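Local coordinates for protein 6-phosphogluconate dehydrogenase, NAD-binding (Mycolicibacterium smegmatis MC2 155, PDB 6SMT) that reduces imines to amines with S-enantioselectivity, probably by hydride transfer from bound NADPH, and belongs to the HIBADH-related family, at residues B[12-25]-B[60-74]. Residues are numbered along the deposited sequence; the frame is centred on the assembly and turned at random. Where two conformers were deposited one is given.
Sequences TVTVLGLGPMGQAL and PAAAIAASDLALVNV. With NDP (NADPH dihydro-nicotinamide-adenine-dinucleotide phosphate), chain L.
Strands 12-16 and 69-72 run parallel with axes 4.6 Å apart, joined by four backbone bonds: Thr14 N to Leu69 O, Leu71 N to Thr14 O, Leu16 N to Leu71 O and Asn73 N to Leu16 O. They are neighbouring strands of the Rossmann sheet. Helix 60-65 covers the face that carries Thr14 and Leu16. Thr14 OG1 lies beside its own backbone N (chi1 -68°) and donates to Ala63 O at 2.7 Å, from above the carbonyl plane. Ala66 N reaches the same oxygen from the opposite face. Ser67 OG is also 2.7 Å from Thr14 OG1. Leu16 spreads its two methyls: CD2 meets Pro60 CB at 4.0 Å, and CD1 meets Ile64 CG1 at 3.8 Å. At the strand start, Asp68 N donates to Thr12 OG1 (2.9 Å).

Beyond the strands, Asn73 CG stands anti to the backbone N (chi1 -176°). Its amide lies against Leu25 CD1, with OD1 3.3 Å from Met21 CB. ND2 donates a hydrogen bond to Leu99 O and a weak one to NADPH O4D. Met21 N donates to phosphate oxygen O1N of NADPH (2.9 Å). Gly17, Gly19 and Gly22 fit the GxGxxG dinucleotide-binding pattern. The pairing thus sets the glycine turn and Asn73 side by side, and backbone amides of 12-25 and the Asn73 side chain hold the cofactor, the latter weakly.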
loop_
_atom_site.group_PDB
_atom_site.type_symbol
_atom_site.label_atom_id
_atom_site.label_comp_id
_atom_site.label_asym_id
_atom_site.label_seq_id
_atom_site.Cartn_x
_atom_site.Cartn_y
_atom_site.Cartn_z
ATOM N N THR B 12 -29.367 25.212 2.982
ATOM C CA THR B 12 -28.659 25.929 1.913
ATOM C C THR B 12 -27.191 25.632 2.065
ATOM O O THR B 12 -26.662 25.719 3.186
ATOM C CB THR B 12 -28.913 27.415 1.927
ATOM O OG1 THR B 12 -28.660 27.996 3.217
ATOM C CG2 THR B 12 -30.355 27.643 1.523
ATOM N N VAL B 13 -26.591 25.175 0.964
ATOM C CA VAL B 13 -25.137 24.856 0.883
ATOM C C VAL B 13 -24.550 25.507 -0.352
ATOM O O VAL B 13 -25.124 25.457 -1.432
ATOM C CB VAL B 13 -24.881 23.346 0.907
ATOM C CG1 VAL B 13 -23.394 23.097 1.097
ATOM C CG2 VAL B 13 -25.703 22.645 1.993
ATOM N N THR B 14 -23.373 26.077 -0.204
ATOM C CA THR B 14 -22.576 26.569 -1.319
ATOM C C THR B 14 -21.348 25.679 -1.476
ATOM O O THR B 14 -20.734 25.305 -0.465
ATOM C CB THR B 14 -22.109 28.002 -1.150
ATOM O OG1 THR B 14 -23.304 28.800 -1.239
ATOM C CG2 THR B 14 -21.150 28.474 -2.208
ATOM N N VAL B 15 -21.028 25.282 -2.692
ATOM C CA VAL B 15 -19.741 24.621 -3.016
ATOM C C VAL B 15 -18.926 25.584 -3.840
ATOM O O VAL B 15 -19.349 26.009 -4.895
ATOM C CB VAL B 15 -19.930 23.280 -3.723
ATOM C CG1 VAL B 15 -18.588 22.630 -3.946
ATOM C CG2 VAL B 15 -20.820 22.350 -2.925
ATOM N N LEU B 16 -17.720 25.899 -3.401
ATOM C CA LEU B 16 -16.702 26.707 -4.094
ATOM C C LEU B 16 -15.595 25.742 -4.522
ATOM O O LEU B 16 -14.910 25.174 -3.649
ATOM C CB LEU B 16 -16.171 27.847 -3.238
ATOM C CG LEU B 16 -17.247 28.801 -2.730
ATOM C CD1 LEU B 16 -17.619 28.565 -1.305
ATOM C CD2 LEU B 16 -16.876 30.285 -2.898
ATOM N N GLY B 17 -15.426 25.599 -5.815
ATOM C CA GLY B 17 -14.480 24.703 -6.417
ATOM C C GLY B 17 -15.180 23.537 -7.074
ATOM O O GLY B 17 -15.897 22.763 -6.409
ATOM N N LEU B 18 -15.110 23.478 -8.419
ATOM C CA LEU B 18 -15.864 22.540 -9.257
ATOM C C LEU B 18 -14.907 21.714 -10.083
ATOM O O LEU B 18 -15.229 21.377 -11.272
ATOM C CB LEU B 18 -16.976 23.258 -10.078
ATOM C CG LEU B 18 -17.949 24.062 -9.263
ATOM C CD1 LEU B 18 -18.959 24.746 -10.205
ATOM C CD2 LEU B 18 -18.705 23.200 -8.258
ATOM N N GLY B 19 -13.763 21.320 -9.550
ATOM C CA GLY B 19 -13.037 20.170 -10.098
ATOM C C GLY B 19 -13.827 18.901 -9.864
ATOM O O GLY B 19 -14.943 18.943 -9.427
ATOM N N PRO B 20 -13.215 17.747 -10.104
ATOM C CA PRO B 20 -13.945 16.473 -10.038
ATOM C C PRO B 20 -14.555 16.255 -8.676
ATOM O O PRO B 20 -15.698 15.811 -8.580
ATOM C CB PRO B 20 -12.968 15.396 -10.426
ATOM C CG PRO B 20 -11.715 16.111 -10.715
ATOM C CD PRO B 20 -11.856 17.589 -10.618
ATOM N N MET B 21 -13.825 16.577 -7.606
ATOM C CA MET B 21 -14.414 16.346 -6.288
ATOM C C MET B 21 -15.503 17.374 -5.968
ATOM O O MET B 21 -16.529 17.018 -5.385
ATOM C CB MET B 21 -13.312 16.296 -5.233
ATOM C CG MET B 21 -13.845 16.084 -3.822
ATOM S SD MET B 21 -14.832 14.593 -3.553
ATOM C CE MET B 21 -13.591 13.359 -3.445
ATOM N N GLY B 22 -15.321 18.623 -6.379
ATOM C CA GLY B 22 -16.359 19.604 -6.107
ATOM C C GLY B 22 -17.608 19.278 -6.871
ATOM O O GLY B 22 -18.739 19.499 -6.377
ATOM N N GLN B 23 -17.468 18.768 -8.082
ATOM C CA GLN B 23 -18.674 18.296 -8.840
ATOM C C GLN B 23 -19.324 17.155 -8.075
ATOM O O GLN B 23 -20.567 17.117 -7.990
ATOM C CB GLN B 23 -18.289 17.800 -10.223
ATOM C CG GLN B 23 -17.615 18.850 -11.067
ATOM C CD GLN B 23 -18.463 19.658 -11.978
ATOM O OE1 GLN B 23 -19.622 19.270 -12.269
ATOM N NE2 GLN B 23 -17.929 20.805 -12.402
ATOM N N ALA B 24 -18.579 16.180 -7.571
ATOM C CA ALA B 24 -19.139 15.044 -6.822
ATOM C C ALA B 24 -19.869 15.517 -5.566
ATOM O O ALA B 24 -20.956 15.059 -5.259
ATOM C CB ALA B 24 -18.020 14.063 -6.512
ATOM N N LEU B 25 -19.259 16.436 -4.822
ATOM C CA LEU B 25 -19.909 16.996 -3.613
ATOM C C LEU B 25 -21.250 17.619 -4.028
ATOM O O LEU B 25 -22.239 17.390 -3.369
ATOM C CB LEU B 25 -18.997 17.989 -2.928
ATOM C CG LEU B 25 -17.712 17.464 -2.290
ATOM C CD1 LEU B 25 -16.840 18.622 -1.875
ATOM C CD2 LEU B 25 -17.989 16.582 -1.102
ATOM N N PRO B 60 -17.177 34.672 -5.408
ATOM C CA PRO B 60 -17.169 34.018 -4.089
ATOM C C PRO B 60 -18.008 34.697 -3.028
ATOM O O PRO B 60 -18.693 34.067 -2.274
ATOM C CB PRO B 60 -15.725 34.060 -3.639
ATOM C CG PRO B 60 -14.995 34.136 -4.934
ATOM C CD PRO B 60 -15.827 34.983 -5.897
ATOM N N ALA B 61 -18.061 36.049 -2.964
ATOM C CA ALA B 61 -18.924 36.720 -1.984
ATOM C C ALA B 61 -20.392 36.383 -2.214
ATOM O O ALA B 61 -21.104 36.089 -1.285
ATOM C CB ALA B 61 -18.708 38.224 -2.111
ATOM N N ALA B 62 -20.865 36.469 -3.449
ATOM C CA ALA B 62 -22.274 36.158 -3.732
ATOM C C ALA B 62 -22.584 34.676 -3.474
ATOM O O ALA B 62 -23.642 34.383 -2.907
ATOM C CB ALA B 62 -22.629 36.519 -5.152
ATOM N N ALA B 63 -21.620 33.828 -3.767
ATOM C CA ALA B 63 -21.803 32.372 -3.509
ATOM C C ALA B 63 -21.962 32.127 -2.008
ATOM O O ALA B 63 -22.881 31.414 -1.623
ATOM C CB ALA B 63 -20.650 31.642 -4.122
ATOM N N ILE B 64 -21.048 32.633 -1.206
ATOM C CA ILE B 64 -21.066 32.403 0.252
ATOM C C ILE B 64 -22.309 33.067 0.866
ATOM O O ILE B 64 -23.019 32.483 1.674
ATOM C CB ILE B 64 -19.731 32.831 0.871
ATOM C CG1 ILE B 64 -18.670 31.832 0.421
ATOM C CG2 ILE B 64 -19.864 32.912 2.372
ATOM C CD1 ILE B 64 -17.313 32.218 0.797
ATOM N N ALA B 65 -22.653 34.273 0.374
ATOM C CA ALA B 65 -23.837 34.950 0.951
ATOM C C ALA B 65 -25.131 34.238 0.662
ATOM O O ALA B 65 -26.130 34.504 1.382
ATOM C CB ALA B 65 -23.892 36.377 0.408
ATOM N N ALA B 66 -25.185 33.316 -0.305
ATOM C CA ALA B 66 -26.406 32.600 -0.682
ATOM C C ALA B 66 -26.809 31.542 0.344
ATOM O O ALA B 66 -27.960 31.085 0.330
ATOM C CB ALA B 66 -26.238 32.005 -2.015
ATOM N N SER B 67 -25.879 31.076 1.192
ATOM C CA SER B 67 -26.086 29.882 1.999
ATOM C C SER B 67 -25.639 29.990 3.457
ATOM O O SER B 67 -24.760 30.772 3.781
ATOM C CB SER B 67 -25.362 28.688 1.357
ATOM O OG SER B 67 -25.672 28.532 -0.037
ATOM N N ASP B 68 -26.141 29.106 4.263
ATOM C CA ASP B 68 -25.726 29.042 5.686
ATOM C C ASP B 68 -24.376 28.341 5.823
ATOM O O ASP B 68 -23.654 28.660 6.776
ATOM C CB ASP B 68 -26.755 28.300 6.509
ATOM C CG ASP B 68 -28.096 29.024 6.592
ATOM O OD1 ASP B 68 -28.084 30.249 6.468
ATOM O OD2 ASP B 68 -29.057 28.335 6.854
ATOM N N LEU B 69 -23.985 27.542 4.844
ATOM C CA LEU B 69 -22.805 26.640 4.902
ATOM C C LEU B 69 -22.108 26.702 3.590
ATOM O O LEU B 69 -22.770 26.507 2.567
ATOM C CB LEU B 69 -23.296 25.225 5.198
ATOM C CG LEU B 69 -22.239 24.144 5.253
ATOM C CD1 LEU B 69 -21.298 24.389 6.426
ATOM C CD2 LEU B 69 -22.852 22.770 5.412
ATOM N N ALA B 70 -20.807 26.927 3.584
ATOM C CA ALA B 70 -19.972 26.997 2.396
ATOM C C ALA B 70 -18.847 25.942 2.476
ATOM O O ALA B 70 -18.182 25.915 3.507
ATOM C CB ALA B 70 -19.358 28.332 2.147
ATOM N N LEU B 71 -18.749 25.085 1.469
ATOM C CA LEU B 71 -17.670 24.092 1.377
ATOM C C LEU B 71 -16.656 24.581 0.375
ATOM O O LEU B 71 -17.070 24.951 -0.776
ATOM C CB LEU B 71 -18.222 22.738 0.921
ATOM C CG LEU B 71 -19.433 22.251 1.673
ATOM C CD1 LEU B 71 -19.844 20.866 1.158
ATOM C CD2 LEU B 71 -19.241 22.216 3.162
ATOM N N VAL B 72 -15.368 24.629 0.702
ATOM C CA VAL B 72 -14.318 25.092 -0.211
ATOM C C VAL B 72 -13.417 23.916 -0.611
ATOM O O VAL B 72 -12.724 23.368 0.228
ATOM C CB VAL B 72 -13.517 26.259 0.357
ATOM C CG1 VAL B 72 -12.641 26.802 -0.723
ATOM C CG2 VAL B 72 -14.406 27.336 1.000
ATOM N N ASN B 73 -13.554 23.470 -1.853
ATOM C CA ASN B 73 -12.943 22.211 -2.333
ATOM C C ASN B 73 -12.061 22.514 -3.527
ATOM O O ASN B 73 -12.543 22.396 -4.677
ATOM C CB ASN B 73 -14.021 21.178 -2.592
ATOM C CG ASN B 73 -13.476 19.830 -3.006
ATOM O OD1 ASN B 73 -13.681 19.410 -4.154
ATOM N ND2 ASN B 73 -12.726 19.178 -2.108
ATOM N N VAL B 74 -10.838 22.941 -3.282
ATOM C CA VAL B 74 -9.891 23.367 -4.313
ATOM C C VAL B 74 -8.528 22.743 -4.023
ATOM O O VAL B 74 -8.366 22.026 -3.037
ATOM C CB VAL B 74 -9.869 24.895 -4.421
ATOM C CG1 VAL B 74 -11.176 25.438 -4.962
ATOM C CG2 VAL B 74 -9.498 25.535 -3.117
HETATM P PA NDP L . -7.834 19.824 -7.695
HETATM O O1A NDP L . -7.100 19.473 -6.435
HETATM O O2A NDP L . -7.215 19.548 -9.030
HETATM O O5B NDP L . -8.285 21.341 -7.601
HETATM C C5B NDP L . -9.000 21.878 -8.729
HETATM C C4B NDP L . -9.922 22.963 -8.232
HETATM O O4B NDP L . -9.170 24.026 -7.582
HETATM C C3B NDP L . -10.677 23.647 -9.389
HETATM O O3B NDP L . -11.955 24.086 -8.969
HETATM C C2B NDP L . -9.768 24.824 -9.672
HETATM O O2B NDP L . -10.331 25.957 -10.327
HETATM C C1B NDP L . -9.484 25.239 -8.242
HETATM N N9A NDP L . -8.358 26.153 -8.089
HETATM C C8A NDP L . -7.019 25.896 -8.279
HETATM N N7A NDP L . -6.264 26.941 -8.033
HETATM C C5A NDP L . -7.143 27.950 -7.675
HETATM C C6A NDP L . -6.982 29.320 -7.342
HETATM N N6A NDP L . -5.803 29.919 -7.203
HETATM N N1A NDP L . -8.102 30.024 -7.072
HETATM C C2A NDP L . -9.298 29.434 -7.151
HETATM N N3A NDP L . -9.571 28.166 -7.478
HETATM C C4A NDP L . -8.452 27.484 -7.749
HETATM O O3 NDP L . -9.285 19.147 -7.779
HETATM P PN NDP L . -10.101 17.993 -7.120
HETATM O O1N NDP L . -11.517 18.278 -7.352
HETATM O O2N NDP L . -9.566 16.689 -7.595
HETATM O O5D NDP L . -9.740 18.047 -5.554
HETATM C C5D NDP L . -10.155 19.145 -4.750
HETATM C C4D NDP L . -9.604 18.896 -3.367
HETATM O O4D NDP L . -10.222 17.685 -2.859
HETATM C C3D NDP L . -8.085 18.702 -3.262
HETATM O O3D NDP L . -7.522 19.362 -2.135
HETATM C C2D NDP L . -7.953 17.198 -3.110
HETATM O O2D NDP L . -6.786 16.748 -2.428
HETATM C C1D NDP L . -9.208 16.802 -2.376
HETATM N N1N NDP L . -9.651 15.420 -2.644
HETATM C C2N NDP L . -9.845 14.990 -3.930
HETATM C C3N NDP L . -10.168 13.705 -4.209
HETATM C C7N NDP L . -10.371 13.217 -5.587
HETATM O O7N NDP L . -10.616 11.994 -5.703
HETATM N N7N NDP L . -10.331 14.022 -6.636
HETATM C C4N NDP L . -10.285 12.734 -3.140
HETATM C C5N NDP L . -10.132 13.251 -1.795
HETATM C C6N NDP L . -9.870 14.520 -1.571
HETATM P P2B NDP L . -10.449 25.884 -11.947
HETATM O O1X NDP L . -10.757 27.362 -12.333
HETATM O O2X NDP L . -9.077 25.459 -12.463
HETATM O O3X NDP L . -11.493 24.922 -12.350
HETATM O O HOH W 1 -29.377 25.810 5.912
HETATM O O HOH W 2 -27.676 27.772 -1.678
HETATM O O HOH W 3 -13.030 20.579 -6.943
#